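Local coordinates for protein glutathione-specific gamma-glutamylcyclotransferase (Saccharomyces cerevisiae S288c, PDB 5HWK) that cleaves glutathione, and no other gamma-glutamyl peptide, into 5-oxo-L-proline and the dipeptide Cys-Gly, which lets the yeast cell reuse it, at residues W9-G14 and G94-I99; A30-F35 and V126-N131; A36-Q41 and T58-E63; H122-H127 and T158-G163. One frame throughout, in Å; residues are numbered along the deposited sequence.

Interaction 1 (W9-G14 and G94-I99); sequences WVLGYG and GVVYYI. With BEZ (benzoic acid), chain C.
Trp9 and Tyr98 face each other as a non-hydrogen-bonded pair of the antiparallel sheet at the heart of this gamma-glutamylcyclotransferase fold, where strand 9-12 runs against strand 94-99. The indole lies over the tyrosine's root: Tyr98 CB sits 3.5 Å from the centroid of the Trp9 six-membered ring, almost on its normal, a CH-pi contact. With CG anti to the backbone N (chi1 -178°), the Tyr98 ring is carried on beneath the pyrrole side, so that its CD1 comes 3.4 Å from Trp9 CE2; the two ring planes meet at 52°, neither stacked nor edge-on. A broad indole suits this place because one face can cover both the CB and the ring of its partner. On the same face of the sheet, Leu11 CD2 meets Val96 CG2, a branched pair that packs beside the indole. On the other face Val10 CG2 packs against Ile99 CG1, while the Tyr97 ring turns its edge to Val10 O. Two backbone hydrogen bonds each join Val10 to Tyr97 and Gly12 to Val95. A CB at Gly12 would come close to the Tyr97 ring. Beyond the strand, the loop residues Tyr13 and Gly14, which probably form part of the substrate site, grip benzoic acid with their amides, helped by Leu16 N. Tyr13 N gives a straight bond of 2.9 Å to O2 of the benzoic acid, and Gly14 N reaches its O1 at 2.7 Å. The carboxyl group also overhangs the phenol: benzoic acid O2 lies 3.1 Å from Tyr13 CD2, over one ring face.

Interaction 2 (A30-F35 and V126-N131); sequences AIIHGF and VHLETN
His33, Glu129 and Ile31 bury the most surface where strand 26-33 pairs with strand 119-129 in the antiparallel sheet of the cyclotransferase fold. The imidazole of His33 is held in two ways. At its edge, NE2 donates to Glu129 OE1 in a nearly straight bond; the modelled 2.4 Å between His33 NE2 and Glu129 OE1 is implausibly short, so the exact distance is doubtful, and the carboxylate plane is turned 38° from the ring. Over one face lies the ring of His127, in an offset stack with centroids 4.5 Å apart and planes at 20°. The other ring nitrogen, His33 ND1, bonds to Asp88 O, so histidine suits the place by offering a polar atom at each side of one flat group; together these contacts would hold the ring's rotation. His127 in turn bonds through ND1 to the carboxylate of Asp88. Glu129 reaches the imidazole because its chain is extended beyond CG (chi2 163°), which carries OE1 past the neighbouring Ile31. There Ile31 CG2 lies 3.7 Å from Glu129 OE1, its branched carbons lining the flank of the acid chain. The backbones of this pair are joined by two hydrogen bonds. On the opposite sheet face Ile32 and Leu128 lie side by side, CG1 against CD2, and Ile32 CG2 meets Val126 CG2 at 3.7 Å, an apolar layer suited to the buried side. The strands splay at the His33-His127 pair: His33 N bonds to His127 O directly, but in place of the return bond a water donates to His33 O at 2.8 Å and accepts from His127 N.

Interaction 3 (A36-Q41 and T58-E63); sequences ARRFWQ and TLIPYE
A small antiparallel sheet, separate from the large one, begins where strand 36-38 pairs with strand 58-61. Paired backbone bonds link Ala36 with Ile60 and Arg38 with Thr58; Ala36 N, for example, lies 2.9 Å from Ile60 O. The side-chain contact centres on Ile60, whose CD1 reaches 3.5 Å from Trp40 CE3 and 3.8 Å from Arg38 CG, crossing both chains at about a right angle. A slim, branched isoleucine suits this place, since its one long arm can touch the indole and the arginine methylenes together. Arg38 CB in turn lies over one face of the Trp40 ring. The Arg38 chain bends at chi2 (-66°) and doubles back, which lets NH1 bond to Arg37 O at 2.9 Å, in the guanidinium plane though above that of the carbonyl. Asn74 takes NE, and Tyr220 offers its ring to the charge. With an alanine here, Ile60 CD1 is likely to lose its packing against CG, and Arg37 O and the Asn74 side chain the donors just named. On the other face Arg37 CB meets Leu59 CD2 at 3.8 Å, while the guanidinium leaves the contact to pair with Asp218 and bond to Tyr13 O. Beyond Arg38 the chain turns a corner, with Phe39 at the centre of an inverse gamma turn, and Gln41 CB rests on Thr58 CB. Arginines with apolar stems inside and charged ends bound outside thus flank a buried antiparallel pair of strands at the edge of the small sheet.

Interaction 4 (H122-H127 and T158-G163); sequences HEVEVH and TSVYIG. With BEZ (benzoic acid), chain C.
Thr158 holds OG1 between its backbone N and carbonyl carbon (chi1 67°), and this turns the hydroxyl toward Val124 across the antiparallel sheet, where strand 122-126 meets strand 158-163. Val124 O thereby accepts twice, from Thr158 N at 2.8 Å and, more loosely, from Thr158 OG1 at 3.3 Å, the hydroxyl standing above the carbonyl plane. With OG1 so placed, the methyl CG2 takes the position beside the backbone N and meets Val126 CG1 at 3.6 Å. Threonine suits the site because one branch is polar and the other apolar. A valine in its place would probably leave Val124 O with the backbone N as its one donor here and set a methyl against that carbonyl oxygen. Val124 CG1 stands alongside the threonine and also touches Val160 CG1, at 4.1 Å, so beta-branched residues line this face. His122 extends it: its CD2 rests 4.0 Å from Ile162 CB, the two side chains crossing at about a right angle, while its NE2 bonds to Thr120. On the reverse face Glu123 bends at chi2 (62°) and folds over the neighbouring strand, where Ser159 OG donates to Glu123 OE2; the serine has two conformers, so this bond is doubtful. Tyr161, pointing away from strand 122-126, belongs to the benzoic acid pocket: its O takes the hydroxyl of Tyr13, and its CB packs 3.6 Å from C3 of the ligand ring.

Overall arrangement
Interactions 1, 2 and 4 belong to one large antiparallel sheet, whereas interaction 3 forms a smaller one, entered directly from the strand used in interaction 2. Interactions 2 and 4 share strand 119-129, with Val126 in both. Interactions 1 and 4 meet where Trp9 O bonds to Ser159 N, and both touch the benzoic acid: the first through backbone amides, the other by packing. Interaction 3 is buried throughout, its arginine charges met by outside partners; interaction 1 is mostly buried and largely apolar and aromatic. Interaction 2 is partly buried and interaction 4 mostly so, and at their margins histidine and glutamate appear. Tyr13 joins three contacts, bonding to Arg37 and Tyr161.

Interaction 1 (W9-G14 and G94-I99)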
# COMPACT_ATOMS: atom_id res chain seq x y z
N TRP A 9 6.13 -14.33 1.91
CA TRP A 9 5.45 -13.26 2.62
C TRP A 9 5.02 -12.26 1.57
O TRP A 9 5.80 -11.90 0.71
CB TRP A 9 6.42 -12.59 3.59
CG TRP A 9 6.72 -13.54 4.77
CD1 TRP A 9 7.77 -14.43 4.89
CD2 TRP A 9 5.95 -13.69 5.98
NE1 TRP A 9 7.68 -15.08 6.08
CE2 TRP A 9 6.59 -14.65 6.78
CE3 TRP A 9 4.78 -13.09 6.46
CZ2 TRP A 9 6.10 -15.03 8.01
CZ3 TRP A 9 4.31 -13.45 7.69
CH2 TRP A 9 4.97 -14.41 8.46
N VAL A 10 3.76 -11.87 1.65
CA VAL A 10 3.17 -10.93 0.68
C VAL A 10 2.71 -9.70 1.45
O VAL A 10 1.91 -9.82 2.37
CB VAL A 10 1.97 -11.59 -0.02
CG1 VAL A 10 1.28 -10.58 -1.00
CG2 VAL A 10 2.39 -12.83 -0.76
N LEU A 11 3.14 -8.51 1.00
CA LEU A 11 2.67 -7.27 1.61
C LEU A 11 1.30 -6.93 1.07
O LEU A 11 1.03 -7.12 -0.12
CB LEU A 11 3.59 -6.13 1.18
CG LEU A 11 5.00 -6.08 1.72
CD1 LEU A 11 5.70 -4.82 1.17
CD2 LEU A 11 4.92 -6.09 3.21
N GLY A 12 0.43 -6.48 1.96
CA GLY A 12 -0.82 -5.87 1.51
C GLY A 12 -0.91 -4.44 1.98
O GLY A 12 -0.73 -4.15 3.17
N TYR A 13 -1.20 -3.51 1.05
CA TYR A 13 -1.32 -2.09 1.39
C TYR A 13 -2.63 -1.51 0.86
O TYR A 13 -2.92 -0.34 1.13
CB TYR A 13 -0.12 -1.27 0.87
CG TYR A 13 0.01 -1.32 -0.60
CD1 TYR A 13 -0.64 -0.40 -1.40
CD2 TYR A 13 0.79 -2.27 -1.22
CE1 TYR A 13 -0.57 -0.44 -2.74
CE2 TYR A 13 0.91 -2.30 -2.60
CZ TYR A 13 0.23 -1.37 -3.36
OH TYR A 13 0.34 -1.39 -4.73
N GLY A 14 -3.40 -2.29 0.11
CA GLY A 14 -4.67 -1.84 -0.48
C GLY A 14 -5.71 -2.89 -0.20
O GLY A 14 -5.90 -3.25 0.98
N GLY A 94 0.06 -1.24 6.82
CA GLY A 94 -0.54 -2.29 6.01
C GLY A 94 -0.48 -3.61 6.77
O GLY A 94 -0.58 -3.64 8.00
N VAL A 95 -0.38 -4.72 6.04
CA VAL A 95 -0.23 -6.04 6.64
C VAL A 95 0.81 -6.82 5.85
O VAL A 95 1.22 -6.43 4.75
CB VAL A 95 -1.55 -6.85 6.70
CG1 VAL A 95 -2.60 -6.16 7.54
CG2 VAL A 95 -2.07 -7.17 5.29
N VAL A 96 1.20 -7.94 6.41
CA VAL A 96 2.00 -8.92 5.70
C VAL A 96 1.41 -10.31 5.95
O VAL A 96 1.07 -10.66 7.09
CB VAL A 96 3.50 -8.78 5.99
CG1 VAL A 96 3.83 -9.23 7.37
CG2 VAL A 96 4.32 -9.56 4.96
N TYR A 97 1.22 -11.06 4.87
CA TYR A 97 0.64 -12.40 4.92
C TYR A 97 1.72 -13.40 4.65
O TYR A 97 2.63 -13.15 3.86
CB TYR A 97 -0.36 -12.55 3.76
CG TYR A 97 -1.61 -11.75 3.94
CD1 TYR A 97 -2.61 -12.20 4.80
CD2 TYR A 97 -1.82 -10.52 3.28
CE1 TYR A 97 -3.75 -11.50 4.99
CE2 TYR A 97 -2.99 -9.79 3.48
CZ TYR A 97 -3.95 -10.31 4.32
OH TYR A 97 -5.10 -9.60 4.54
N TYR A 98 1.62 -14.57 5.27
CA TYR A 98 2.46 -15.69 4.87
C TYR A 98 1.63 -16.70 4.12
O TYR A 98 0.55 -17.12 4.58
CB TYR A 98 3.05 -16.40 6.09
CG TYR A 98 3.99 -17.56 5.72
CD1 TYR A 98 5.24 -17.33 5.16
CD2 TYR A 98 3.57 -18.89 5.85
CE1 TYR A 98 6.09 -18.36 4.82
CE2 TYR A 98 4.43 -19.94 5.55
CZ TYR A 98 5.67 -19.66 5.04
OH TYR A 98 6.53 -20.67 4.68
N ILE A 99 2.14 -17.12 2.97
CA ILE A 99 1.52 -18.11 2.10
C ILE A 99 2.42 -19.34 2.12
O ILE A 99 3.57 -19.26 1.69
CB ILE A 99 1.35 -17.57 0.67
CG1 ILE A 99 0.75 -16.15 0.63
CG2 ILE A 99 0.60 -18.59 -0.20
CD1 ILE A 99 -0.60 -16.03 1.26
C BEZ C . -2.43 -4.65 -2.09
O1 BEZ C . -3.29 -4.67 -1.26
O2 BEZ C . -1.26 -4.60 -1.68
C1 BEZ C . -2.75 -4.59 -3.55
C2 BEZ C . -1.72 -4.31 -4.43
C3 BEZ C . -1.99 -4.17 -5.79
C4 BEZ C . -3.26 -4.40 -6.29
C5 BEZ C . -4.27 -4.73 -5.40
C6 BEZ C . -4.05 -4.81 -4.03

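Interaction 2 (A30-F35 and V126-N131)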
# COMPACT_ATOMS: atom_id res chain seq x y z
N ALA A 30 1.29 -4.32 10.04
CA ALA A 30 2.67 -3.93 9.82
C ALA A 30 2.79 -2.45 9.54
O ALA A 30 2.02 -1.89 8.75
CB ALA A 30 3.28 -4.66 8.62
N ILE A 31 3.79 -1.84 10.18
CA ILE A 31 4.33 -0.57 9.74
C ILE A 31 5.39 -0.91 8.71
O ILE A 31 6.43 -1.50 9.06
CB ILE A 31 4.91 0.21 10.93
CG1 ILE A 31 3.86 0.41 12.03
CG2 ILE A 31 5.56 1.51 10.46
CD1 ILE A 31 4.43 1.05 13.29
N ILE A 32 5.13 -0.61 7.45
CA ILE A 32 6.04 -0.91 6.35
C ILE A 32 6.90 0.31 6.12
O ILE A 32 6.39 1.39 5.81
CB ILE A 32 5.24 -1.26 5.08
CG1 ILE A 32 4.21 -2.37 5.36
CG2 ILE A 32 6.16 -1.63 3.94
CD1 ILE A 32 3.13 -2.47 4.27
N HIS A 33 8.22 0.15 6.23
CA HIS A 33 9.13 1.27 6.00
C HIS A 33 9.63 1.26 4.57
O HIS A 33 9.71 0.21 3.93
CB HIS A 33 10.32 1.16 6.95
CG HIS A 33 9.96 1.47 8.36
ND1 HIS A 33 10.17 2.71 8.93
CD2 HIS A 33 9.40 0.71 9.33
CE1 HIS A 33 9.77 2.69 10.19
NE2 HIS A 33 9.29 1.49 10.45
N GLY A 34 9.93 2.45 4.06
CA GLY A 34 10.59 2.58 2.78
C GLY A 34 9.69 2.91 1.61
O GLY A 34 10.19 3.03 0.48
N PHE A 35 8.36 3.04 1.81
CA PHE A 35 7.40 3.29 0.74
C PHE A 35 6.38 4.29 1.25
O PHE A 35 6.06 4.32 2.44
CB PHE A 35 6.67 1.99 0.38
CG PHE A 35 7.55 0.92 -0.24
CD1 PHE A 35 8.26 0.00 0.54
CD2 PHE A 35 7.68 0.85 -1.63
CE1 PHE A 35 9.07 -0.95 -0.05
CE2 PHE A 35 8.51 -0.11 -2.22
CZ PHE A 35 9.18 -1.01 -1.44
N VAL A 126 12.14 -5.77 3.22
CA VAL A 126 11.50 -4.63 3.87
C VAL A 126 11.67 -4.66 5.39
O VAL A 126 11.61 -5.72 6.02
CB VAL A 126 10.02 -4.51 3.47
CG1 VAL A 126 9.22 -5.68 3.94
CG2 VAL A 126 9.46 -3.23 3.99
N HIS A 127 11.91 -3.48 5.95
CA HIS A 127 11.90 -3.28 7.39
C HIS A 127 10.46 -3.06 7.87
O HIS A 127 9.81 -2.08 7.49
CB HIS A 127 12.77 -2.07 7.76
CG HIS A 127 12.75 -1.75 9.22
ND1 HIS A 127 12.83 -0.47 9.71
CD2 HIS A 127 12.66 -2.56 10.31
CE1 HIS A 127 12.79 -0.49 11.03
NE2 HIS A 127 12.69 -1.75 11.42
N LEU A 128 10.00 -3.95 8.75
CA LEU A 128 8.64 -3.96 9.27
C LEU A 128 8.66 -3.79 10.78
O LEU A 128 9.58 -4.27 11.46
CB LEU A 128 7.95 -5.27 8.97
CG LEU A 128 7.81 -5.60 7.49
CD1 LEU A 128 7.12 -6.93 7.32
CD2 LEU A 128 7.05 -4.50 6.75
N GLU A 129 7.63 -3.14 11.31
CA GLU A 129 7.35 -3.16 12.73
C GLU A 129 5.88 -3.54 12.90
O GLU A 129 5.07 -3.39 11.98
CB GLU A 129 7.53 -1.78 13.39
CG GLU A 129 8.89 -1.14 13.28
CD GLU A 129 8.83 0.34 13.60
OE1 GLU A 129 8.53 1.15 12.69
OE2 GLU A 129 9.04 0.70 14.78
N THR A 130 5.55 -4.00 14.10
CA THR A 130 4.18 -4.40 14.40
C THR A 130 3.85 -4.06 15.85
O THR A 130 4.67 -3.51 16.59
CB THR A 130 3.96 -5.87 14.07
OG1 THR A 130 2.56 -6.17 14.18
CG2 THR A 130 4.73 -6.74 15.02
N ASN A 131 2.63 -4.39 16.26
CA ASN A 131 2.19 -4.08 17.61
C ASN A 131 2.71 -5.12 18.60
O ASN A 131 3.32 -6.13 18.23
CB ASN A 131 0.67 -3.92 17.69
CG ASN A 131 -0.10 -5.13 17.16
OD1 ASN A 131 0.35 -6.27 17.26
ND2 ASN A 131 -1.29 -4.88 16.62
O HOH W 1 12.15 -1.00 4.44

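Interaction 3 (A36-Q41 and T58-E63)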
# COMPACT_ATOMS: atom_id res chain seq x y z
N ALA A 36 5.85 5.09 0.33
CA ALA A 36 4.66 5.89 0.60
C ALA A 36 3.51 5.33 -0.21
O ALA A 36 3.68 4.97 -1.38
CB ALA A 36 4.88 7.33 0.11
N ARG A 37 2.31 5.32 0.36
CA ARG A 37 1.12 4.85 -0.37
C ARG A 37 0.33 6.06 -0.88
O ARG A 37 0.09 7.00 -0.11
CB ARG A 37 0.22 4.02 0.54
CG ARG A 37 -1.13 3.64 -0.07
CD ARG A 37 -1.96 2.74 0.81
NE ARG A 37 -2.06 3.31 2.14
CZ ARG A 37 -1.96 2.59 3.25
NH1 ARG A 37 -1.97 1.24 3.20
NH2 ARG A 37 -1.89 3.19 4.43
N ARG A 38 -0.00 6.06 -2.17
CA ARG A 38 -0.73 7.18 -2.75
C ARG A 38 -1.79 6.62 -3.69
O ARG A 38 -1.60 5.57 -4.31
CB ARG A 38 0.21 8.10 -3.57
CG ARG A 38 1.20 8.94 -2.74
CD ARG A 38 0.45 9.95 -1.90
NE ARG A 38 1.29 10.85 -1.11
CZ ARG A 38 1.70 10.61 0.13
NH1 ARG A 38 1.43 9.44 0.72
NH2 ARG A 38 2.41 11.54 0.77
N PHE A 39 -2.89 7.37 -3.85
CA PHE A 39 -3.95 6.94 -4.77
C PHE A 39 -3.66 7.49 -6.17
O PHE A 39 -4.40 8.30 -6.75
CB PHE A 39 -5.32 7.36 -4.26
CG PHE A 39 -5.96 6.40 -3.27
CD1 PHE A 39 -5.26 5.90 -2.19
CD2 PHE A 39 -7.30 6.04 -3.43
CE1 PHE A 39 -5.86 5.04 -1.29
CE2 PHE A 39 -7.92 5.23 -2.53
CZ PHE A 39 -7.21 4.71 -1.47
N TRP A 40 -2.50 7.08 -6.69
CA TRP A 40 -1.91 7.54 -7.94
C TRP A 40 -1.93 6.49 -9.03
O TRP A 40 -1.16 6.61 -10.01
CB TRP A 40 -0.51 8.08 -7.70
CG TRP A 40 -0.48 9.33 -6.89
CD1 TRP A 40 -1.56 10.08 -6.46
CD2 TRP A 40 0.69 10.03 -6.47
NE1 TRP A 40 -1.11 11.18 -5.76
CE2 TRP A 40 0.27 11.17 -5.75
CE3 TRP A 40 2.05 9.77 -6.59
CZ2 TRP A 40 1.17 12.06 -5.16
CZ3 TRP A 40 2.95 10.66 -6.00
CH2 TRP A 40 2.50 11.79 -5.30
N GLN A 41 -2.79 5.48 -8.91
CA GLN A 41 -2.98 4.47 -9.92
C GLN A 41 -4.43 4.57 -10.41
O GLN A 41 -5.36 4.70 -9.61
CB GLN A 41 -2.67 3.10 -9.34
CG GLN A 41 -2.80 1.96 -10.32
CD GLN A 41 -1.53 1.81 -11.16
OE1 GLN A 41 -0.64 2.67 -11.15
NE2 GLN A 41 -1.42 0.69 -11.86
N THR A 58 -1.32 2.72 -4.86
CA THR A 58 -0.02 2.12 -5.23
C THR A 58 0.98 2.54 -4.17
O THR A 58 0.72 3.40 -3.36
CB THR A 58 0.35 2.51 -6.68
OG1 THR A 58 1.54 1.80 -7.04
CG2 THR A 58 0.62 3.98 -6.82
N LEU A 59 2.15 1.89 -4.17
CA LEU A 59 3.22 2.25 -3.25
C LEU A 59 4.35 2.83 -4.08
O LEU A 59 4.66 2.32 -5.16
CB LEU A 59 3.81 1.00 -2.62
CG LEU A 59 3.09 0.35 -1.50
CD1 LEU A 59 4.01 -0.81 -0.97
CD2 LEU A 59 2.76 1.34 -0.41
N ILE A 60 4.99 3.86 -3.56
CA ILE A 60 6.11 4.47 -4.25
C ILE A 60 7.33 4.32 -3.37
O ILE A 60 7.31 4.71 -2.19
CB ILE A 60 5.82 5.94 -4.55
CG1 ILE A 60 4.47 6.01 -5.24
CG2 ILE A 60 6.93 6.49 -5.40
CD1 ILE A 60 3.81 7.22 -4.93
N PRO A 61 8.41 3.71 -3.86
CA PRO A 61 9.58 3.52 -3.01
C PRO A 61 10.34 4.81 -2.82
O PRO A 61 10.33 5.71 -3.67
CB PRO A 61 10.44 2.52 -3.79
CG PRO A 61 10.04 2.72 -5.18
CD PRO A 61 8.56 3.05 -5.17
N TYR A 62 11.07 4.84 -1.70
CA TYR A 62 11.91 5.98 -1.35
C TYR A 62 12.80 6.41 -2.52
O TYR A 62 12.92 7.61 -2.81
CB TYR A 62 12.79 5.62 -0.14
CG TYR A 62 13.79 6.67 0.25
CD1 TYR A 62 13.42 7.76 1.04
CD2 TYR A 62 15.10 6.59 -0.17
CE1 TYR A 62 14.32 8.74 1.39
CE2 TYR A 62 16.02 7.56 0.17
CZ TYR A 62 15.64 8.63 0.96
OH TYR A 62 16.59 9.57 1.31
N GLU A 63 13.44 5.45 -3.19
CA GLU A 63 14.39 5.81 -4.24
C GLU A 63 13.71 6.51 -5.41
O GLU A 63 14.35 7.33 -6.09
CB GLU A 63 15.16 4.58 -4.70

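Interaction 4 (H122-H127 and T158-G163)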
# COMPACT_ATOMS: atom_id res chain seq x y z
N HIS A 122 6.82 -7.52 -7.48
CA HIS A 122 8.18 -7.23 -7.09
C HIS A 122 8.53 -8.00 -5.82
O HIS A 122 7.69 -8.30 -5.00
CB HIS A 122 8.39 -5.77 -6.83
CG HIS A 122 8.11 -4.93 -8.04
ND1 HIS A 122 9.11 -4.47 -8.87
CD2 HIS A 122 6.95 -4.53 -8.59
CE1 HIS A 122 8.58 -3.78 -9.85
NE2 HIS A 122 7.26 -3.81 -9.71
N GLU A 123 9.81 -8.36 -5.70
CA GLU A 123 10.31 -8.96 -4.49
C GLU A 123 11.28 -7.98 -3.85
O GLU A 123 12.22 -7.49 -4.53
CB GLU A 123 11.03 -10.27 -4.81
CG GLU A 123 10.12 -11.48 -4.94
CD GLU A 123 9.10 -11.41 -6.07
OE1 GLU A 123 9.46 -11.09 -7.23
OE2 GLU A 123 7.90 -11.67 -5.79
N VAL A 124 11.06 -7.68 -2.58
CA VAL A 124 11.80 -6.63 -1.89
C VAL A 124 12.06 -7.06 -0.46
O VAL A 124 11.27 -7.76 0.14
CB VAL A 124 11.12 -5.26 -1.98
CG1 VAL A 124 9.77 -5.26 -1.26
CG2 VAL A 124 12.06 -4.18 -1.49
N GLU A 125 13.20 -6.64 0.07
CA GLU A 125 13.51 -6.82 1.48
C GLU A 125 13.02 -5.59 2.23
O GLU A 125 13.41 -4.47 1.89
CB GLU A 125 15.02 -6.96 1.68
CG GLU A 125 15.55 -8.35 1.36
CD GLU A 125 17.08 -8.46 1.48
OE1 GLU A 125 17.76 -7.43 1.46
OE2 GLU A 125 17.61 -9.58 1.58
N VAL A 126 12.14 -5.77 3.22
CA VAL A 126 11.50 -4.63 3.87
C VAL A 126 11.67 -4.66 5.39
O VAL A 126 11.61 -5.72 6.02
CB VAL A 126 10.02 -4.51 3.47
CG1 VAL A 126 9.22 -5.68 3.94
CG2 VAL A 126 9.46 -3.23 3.99
N HIS A 127 11.91 -3.48 5.95
CA HIS A 127 11.90 -3.28 7.39
C HIS A 127 10.46 -3.06 7.87
O HIS A 127 9.81 -2.08 7.49
CB HIS A 127 12.77 -2.07 7.76
CG HIS A 127 12.75 -1.75 9.22
ND1 HIS A 127 12.83 -0.47 9.71
CD2 HIS A 127 12.66 -2.56 10.31
CE1 HIS A 127 12.79 -0.49 11.03
NE2 HIS A 127 12.69 -1.75 11.42
N THR A 158 9.88 -10.02 0.96
CA THR A 158 8.44 -10.02 0.70
C THR A 158 8.17 -9.79 -0.77
O THR A 158 8.96 -9.19 -1.49
CB THR A 158 7.71 -8.89 1.48
OG1 THR A 158 8.11 -7.60 0.98
CG2 THR A 158 7.95 -8.95 2.95
N SER A 159 7.02 -10.27 -1.22
CA SER A 159 6.49 -9.96 -2.53
C SER A 159 5.42 -8.89 -2.38
O SER A 159 4.74 -8.83 -1.37
CB SER A 159 5.86 -11.20 -3.17
OG SER A 159 6.88 -12.15 -3.50
N VAL A 160 5.34 -8.01 -3.37
CA VAL A 160 4.36 -6.92 -3.32
C VAL A 160 3.99 -6.59 -4.75
O VAL A 160 4.82 -6.61 -5.64
CB VAL A 160 5.00 -5.72 -2.57
CG1 VAL A 160 6.26 -5.20 -3.28
CG2 VAL A 160 3.98 -4.57 -2.35
N TYR A 161 2.72 -6.21 -4.98
CA TYR A 161 2.27 -5.71 -6.28
C TYR A 161 2.24 -4.20 -6.25
O TYR A 161 1.60 -3.62 -5.38
CB TYR A 161 0.86 -6.23 -6.58
CG TYR A 161 0.79 -7.62 -7.15
CD1 TYR A 161 1.12 -7.87 -8.49
CD2 TYR A 161 0.49 -8.72 -6.33
CE1 TYR A 161 1.03 -9.15 -9.03
CE2 TYR A 161 0.41 -10.00 -6.87
CZ TYR A 161 0.74 -10.22 -8.21
OH TYR A 161 0.62 -11.46 -8.79
N ILE A 162 2.89 -3.58 -7.24
CA ILE A 162 3.09 -2.14 -7.29
C ILE A 162 2.73 -1.64 -8.67
O ILE A 162 3.08 -2.27 -9.66
CB ILE A 162 4.58 -1.78 -7.03
CG1 ILE A 162 4.92 -2.16 -5.58
CG2 ILE A 162 4.83 -0.28 -7.32
CD1 ILE A 162 6.33 -1.85 -5.16
N GLY A 163 2.04 -0.49 -8.73
CA GLY A 163 1.96 0.27 -10.00
C GLY A 163 3.14 1.20 -10.04
O GLY A 163 3.15 2.18 -9.30
C BEZ C . -2.43 -4.65 -2.09
O1 BEZ C . -3.29 -4.67 -1.26
O2 BEZ C . -1.26 -4.60 -1.68
C1 BEZ C . -2.75 -4.59 -3.55
C2 BEZ C . -1.72 -4.31 -4.43
C3 BEZ C . -1.99 -4.17 -5.79
C4 BEZ C . -3.26 -4.40 -6.29
C5 BEZ C . -4.27 -4.73 -5.40
C6 BEZ C . -4.05 -4.81 -4.03